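Local coordinates for extracellular solute-binding protein, family 1 (Bifidobacterium longum subsp. infantis, PDB 6FTH) that probably captures human milk oligosaccharides outside the cell and delivers them to an ABC transporter for uptake, at residues 317-320 with 321-324; 215-219 with 220-224. All blocks are in the same frame, centred on the assembly; numbering follows the deposited sequence.

Interaction 1: residues 317-320 with 321-324; sequences PSAP and GVSP
Val322 comes back beside Ala319, and the backbone between them closes a tight reversal: Val322 N donates to Ala319 O at 3.1 Å, with an N-H...O angle of 153°. Pro320 and Gly321 take the two corners. The proline ring locks phi of Pro320 near the value the first corner needs, and it touches Trp173 of helix 173-185. Gly321 has positive phi (92°), where a side chain would be jammed against Pro320 O. Val322 CB and CG2 lie alongside the Ala319 carbonyl, CB 3.5 Å from Ala319 O. With CG1 anti to the backbone N (chi1 -176°), CG2 stays beside that N and comes up against Ala319, 4.2 Å from Ala319 CB. Beyond the turn the two arms stay close: Ser318 CB lies 3.4 Å from Val322 O, and Ser318 OG hydrogen-bonds to Thr327 OG1, which is also hydrogen-bonded to Ser323 O, so one hydroxyl ties both arms further along the loop. Proline followed by glycine at the corners, with the bond from the fourth residue to the first, is the classic signature of a type II beta turn, here reversing the loop between strands 311-313 and 336-337.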
ATOM      1  N   PRO A 317       1.298  20.577   4.942  1.00 11.63           N
ATOM      2  CA  PRO A 317       1.757  21.756   5.689  1.00 12.46           C
ATOM      3  C   PRO A 317       2.784  21.399   6.758  1.00 11.78           C
ATOM      4  O   PRO A 317       2.709  20.338   7.392  1.00 14.75           O
ATOM      5  CB  PRO A 317       0.462  22.303   6.310  1.00 13.97           C
ATOM      6  CG  PRO A 317      -0.613  21.862   5.333  1.00 12.39           C
ATOM      7  CD  PRO A 317      -0.176  20.447   4.969  1.00 12.09           C
ATOM      8  N   SER A 318       3.746  22.318   6.968  1.00 12.25           N
ATOM      9  CA  SER A 318       4.816  22.124   7.938  1.00 12.61           C
ATOM     10  C   SER A 318       4.316  22.349   9.362  1.00 12.87           C
ATOM     11  O   SER A 318       3.555  23.279   9.629  1.00 13.27           O
ATOM     12  CB  SER A 318       5.960  23.107   7.667  1.00 12.17           C
ATOM     13  OG  SER A 318       6.485  22.993   6.362  1.00 13.50           O
ATOM     14  N   ALA A 319       4.792  21.521  10.282  1.00 11.49           N
ATOM     15  CA  ALA A 319       4.523  21.719  11.693  1.00 12.74           C
ATOM     16  C   ALA A 319       5.397  22.856  12.223  1.00 14.68           C
ATOM     17  O   ALA A 319       6.454  23.153  11.664  1.00 13.86           O
ATOM     18  CB  ALA A 319       4.861  20.444  12.443  1.00 13.98           C
ATOM     19  N   PRO A 320       4.998  23.483  13.321  1.00 13.76           N
ATOM     20  CA  PRO A 320       5.834  24.528  13.924  1.00 15.24           C
ATOM     21  C   PRO A 320       7.253  24.035  14.191  1.00 14.08           C
ATOM     22  O   PRO A 320       7.464  22.935  14.711  1.00 16.54           O
ATOM     23  CB  PRO A 320       5.102  24.847  15.235  1.00 19.31           C
ATOM     24  CG  PRO A 320       3.730  24.333  15.073  1.00 23.25           C
ATOM     25  CD  PRO A 320       3.774  23.211  14.090  1.00 18.32           C
ATOM     26  N   GLY A 321       8.234  24.846  13.812  1.00 14.49           N
ATOM     27  CA  GLY A 321       9.622  24.531  14.027  1.00 15.51           C
ATOM     28  C   GLY A 321      10.293  23.810  12.880  1.00 15.65           C
ATOM     29  O   GLY A 321      11.511  23.683  12.887  1.00 17.28           O
ATOM     30  N   VAL A 322       9.529  23.348  11.894  1.00 13.10           N
ATOM     31  CA  VAL A 322      10.030  22.508  10.816  1.00 13.81           C
ATOM     32  C   VAL A 322      10.053  23.336   9.535  1.00 13.50           C
ATOM     33  O   VAL A 322       9.005  23.795   9.065  1.00 13.89           O
ATOM     34  CB  VAL A 322       9.161  21.247  10.662  1.00 13.01           C
ATOM     35  CG1 VAL A 322       9.743  20.326   9.601  1.00 14.65           C
ATOM     36  CG2 VAL A 322       9.035  20.525  12.013  1.00 15.49           C
ATOM     37  N   SER A 323      11.241  23.509   8.965  1.00 12.83           N
ATOM     38  CA  SER A 323      11.372  24.303   7.769  1.00 13.73           C
ATOM     39  C   SER A 323      10.756  23.582   6.571  1.00 15.27           C
ATOM     40  O   SER A 323      10.597  22.352   6.574  1.00 14.14           O
ATOM     41  CB  SER A 323      12.843  24.554   7.463  1.00 15.14           C
ATOM     42  OG  SER A 323      13.462  23.331   7.105  1.00 18.38           O
ATOM     43  N   PRO A 324      10.404  24.322   5.518  1.00 14.84           N
ATOM     44  CA  PRO A 324       9.943  23.647   4.293  1.00 13.83           C
ATOM     45  C   PRO A 324      10.903  22.561   3.829  1.00 16.30           C
ATOM     46  O   PRO A 324      10.462  21.472   3.420  1.00 14.65           O
ATOM     47  CB  PRO A 324       9.809  24.786   3.285  1.00 16.03           C
ATOM     48  CG  PRO A 324       9.506  25.999   4.150  1.00 14.95           C
ATOM     49  CD  PRO A 324      10.296  25.792   5.415  1.00 14.64           C
TER

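Interaction 2: residues 215-219 with 220-224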
ATOM      1  N   LEU A 215      -0.492  10.493   8.808  1.00 11.75           N
ATOM      2  CA  LEU A 215       0.299  11.078   7.738  1.00 10.54           C
ATOM      3  C   LEU A 215       0.786  12.483   8.090  1.00 11.58           C
ATOM      4  O   LEU A 215       1.741  12.960   7.467  1.00 11.05           O
ATOM      5  CB  LEU A 215      -0.504  11.078   6.449  1.00 11.28           C
ATOM      6  CG  LEU A 215      -0.677   9.724   5.780  1.00 11.15           C
ATOM      7  CD1 LEU A 215      -1.780   9.812   4.750  1.00 12.35           C
ATOM      8  CD2 LEU A 215       0.634   9.253   5.126  1.00 12.68           C
ATOM      9  N   LEU A 216       0.173  13.158   9.070  1.00 10.61           N
ATOM     10  CA  LEU A 216       0.699  14.445   9.536  1.00 10.13           C
ATOM     11  C   LEU A 216       2.057  14.319  10.227  1.00 10.73           C
ATOM     12  O   LEU A 216       2.710  15.342  10.462  1.00 11.95           O
ATOM     13  CB  LEU A 216      -0.305  15.184  10.439  1.00 12.65           C
ATOM     14  CG  LEU A 216      -1.488  15.819   9.708  1.00 16.21           C
ATOM     15  CD1 LEU A 216      -2.236  16.710  10.690  1.00 16.83           C
ATOM     16  CD2 LEU A 216      -1.079  16.630   8.501  1.00 15.15           C
ATOM     17  N   LEU A 217       2.514  13.100  10.534  1.00 11.78           N
ATOM     18  CA  LEU A 217       3.889  12.966  11.018  1.00 11.08           C
ATOM     19  C   LEU A 217       4.885  13.513  10.009  1.00 11.12           C
ATOM     20  O   LEU A 217       5.944  14.024  10.390  1.00 10.82           O
ATOM     21  CB  LEU A 217       4.226  11.503  11.305  1.00  9.89           C
ATOM     22  CG  LEU A 217       3.648  10.934  12.598  1.00 12.41           C
ATOM     23  CD1 LEU A 217       3.641   9.411  12.605  1.00 14.87           C
ATOM     24  CD2 LEU A 217       4.447  11.476  13.790  1.00 12.97           C
ATOM     25  N   ASN A 218       4.553  13.461   8.717  1.00 10.02           N
ATOM     26  CA  ASN A 218       5.462  14.001   7.708  1.00  8.62           C
ATOM     27  C   ASN A 218       5.672  15.507   7.888  1.00 10.13           C
ATOM     28  O   ASN A 218       6.755  16.031   7.563  1.00  9.44           O
ATOM     29  CB  ASN A 218       4.908  13.683   6.315  1.00  9.54           C
ATOM     30  CG  ASN A 218       4.985  12.196   5.992  1.00  9.65           C
ATOM     31  OD1 ASN A 218       6.077  11.618   5.807  1.00  9.41           O
ATOM     32  ND2 ASN A 218       3.824  11.552   5.925  1.00 10.82           N
ATOM     33  N   SER A 219       4.660  16.204   8.413  1.00  9.98           N
ATOM     34  CA  SER A 219       4.766  17.628   8.733  1.00 11.55           C
ATOM     35  C   SER A 219       5.887  17.897   9.706  1.00 11.56           C
ATOM     36  O   SER A 219       6.417  19.015   9.730  1.00 12.82           O
ATOM     37  CB  SER A 219       3.492  18.138   9.417  1.00 10.78           C
ATOM     38  OG  SER A 219       2.378  18.008   8.573  1.00 14.84           O
ATOM     39  N   THR A 220       6.199  16.925  10.555  1.00 10.38           N
ATOM     40  CA  THR A 220       7.172  17.099  11.630  1.00 10.04           C
ATOM     41  C   THR A 220       8.572  16.691  11.229  1.00 13.68           C
ATOM     42  O   THR A 220       9.500  16.854  12.042  1.00 13.31           O
ATOM     43  CB  THR A 220       6.766  16.298  12.880  1.00 11.17           C
ATOM     44  OG1 THR A 220       7.010  14.894  12.699  1.00 12.45           O
ATOM     45  CG2 THR A 220       5.309  16.512  13.236  1.00 13.50           C
ATOM     46  N   GLY A 221       8.754  16.178  10.024  1.00 11.83           N
ATOM     47  CA  GLY A 221      10.046  15.733   9.565  1.00 11.73           C
ATOM     48  C   GLY A 221      10.316  14.257   9.740  1.00 11.75           C
ATOM     49  O   GLY A 221      11.459  13.830   9.531  1.00 15.77           O
ATOM     50  N   ILE A 222       9.309  13.464  10.115  1.00 10.69           N
ATOM     51  CA  ILE A 222       9.405  12.003  10.191  1.00 11.64           C
ATOM     52  C   ILE A 222       8.760  11.424   8.941  1.00 10.73           C
ATOM     53  O   ILE A 222       7.576  11.669   8.673  1.00 11.87           O
ATOM     54  CB  ILE A 222       8.756  11.453  11.470  1.00 12.62           C
ATOM     55  CG1 ILE A 222       9.588  11.852  12.700  1.00 12.86           C
ATOM     56  CG2 ILE A 222       8.604   9.916  11.405  1.00 12.07           C
ATOM     57  CD1 ILE A 222       8.932  11.496  14.035  1.00 13.92           C
ATOM     58  N   VAL A 223       9.535  10.657   8.170  1.00 10.78           N
ATOM     59  CA  VAL A 223       9.044  10.062   6.925  1.00  9.85           C
ATOM     60  C   VAL A 223       8.200   8.840   7.253  1.00 11.26           C
ATOM     61  O   VAL A 223       8.690   7.877   7.856  1.00 10.50           O
ATOM     62  CB  VAL A 223      10.206   9.661   6.001  1.00  9.64           C
ATOM     63  CG1 VAL A 223       9.654   9.124   4.683  1.00 10.22           C
ATOM     64  CG2 VAL A 223      11.127  10.810   5.757  1.00 11.86           C
ATOM     65  N   THR A 224       6.938   8.860   6.845  1.00  9.39           N
ATOM     66  CA  THR A 224       6.088   7.680   6.995  1.00 10.47           C
ATOM     67  C   THR A 224       6.207   6.757   5.781  1.00  9.93           C
ATOM     68  O   THR A 224       6.706   7.131   4.710  1.00  9.55           O
ATOM     69  CB  THR A 224       4.611   8.050   7.219  1.00  9.92           C
ATOM     70  OG1 THR A 224       4.091   8.708   6.056  1.00 10.17           O
ATOM     71  CG2 THR A 224       4.422   8.989   8.405  1.00 11.29           C
TER
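Asn218 and Thr224 meet through a two-bond clasp, their side chains crossing at about a right angle. Thr224 N points at Asn218 OD1 over 3.1 Å and almost straight (168°), while Asn218 ND2 gives one hydrogen to Thr224 OG1 at 2.9 Å, close to the amide plane. The other ND2 hydrogen goes to Leu215 O, again at 2.9 Å, a carbonyl that also takes Asn218 N. Beside the clasp, Thr224 CG2 rests 3.8 Å from Leu217 CB. One residue earlier, Leu217 O takes two bonds from Thr220: chi1 of 75° sets OG1 between the backbone N and the carbonyl carbon, whence it reaches Leu217 O in the carbonyl plane at 2.7 Å, and Thr220 N adds a backbone bond. Gly221, with positive phi, donates to Asn218 O, and Ile222 N makes a weak bond to Leu217 O, a Schellman-like end to the helical turn. In the second shell, Asp330 OD2 hydrogen-bonds to Thr224 OG1. An alanine at Asn218 is likely to leave Thr224 N without its OD1 acceptor, and Thr224 OG1 and Leu215 O without the amide donor. The bonding pattern, NH2 facing two acceptors and OD1 an N-H, probably fixes which way round the amide sits.

Overall arrangement
Interaction 2 precedes interaction 1 in sequence by some ninety residues, yet their centres lie about 10 Å apart and they touch. Ser219 joins them: its OG hydrogen-bonds to Pro317 O and its O probably accepts from Ala319 N, while Val322 packs against the backbone of Ser219 and Thr220. Trp173 reaches both, its NE1 bonding to Ser219 and its side chain lying against Ala319 and Pro320. Interaction 2 is the buried one, where polar side chains satisfy backbone groups and leucines pack toward strand 292-297 and helix 249-263. Interaction 1 is nearer the surface, with an exposed corner shaped mainly by backbone torsions and a single backbone bond.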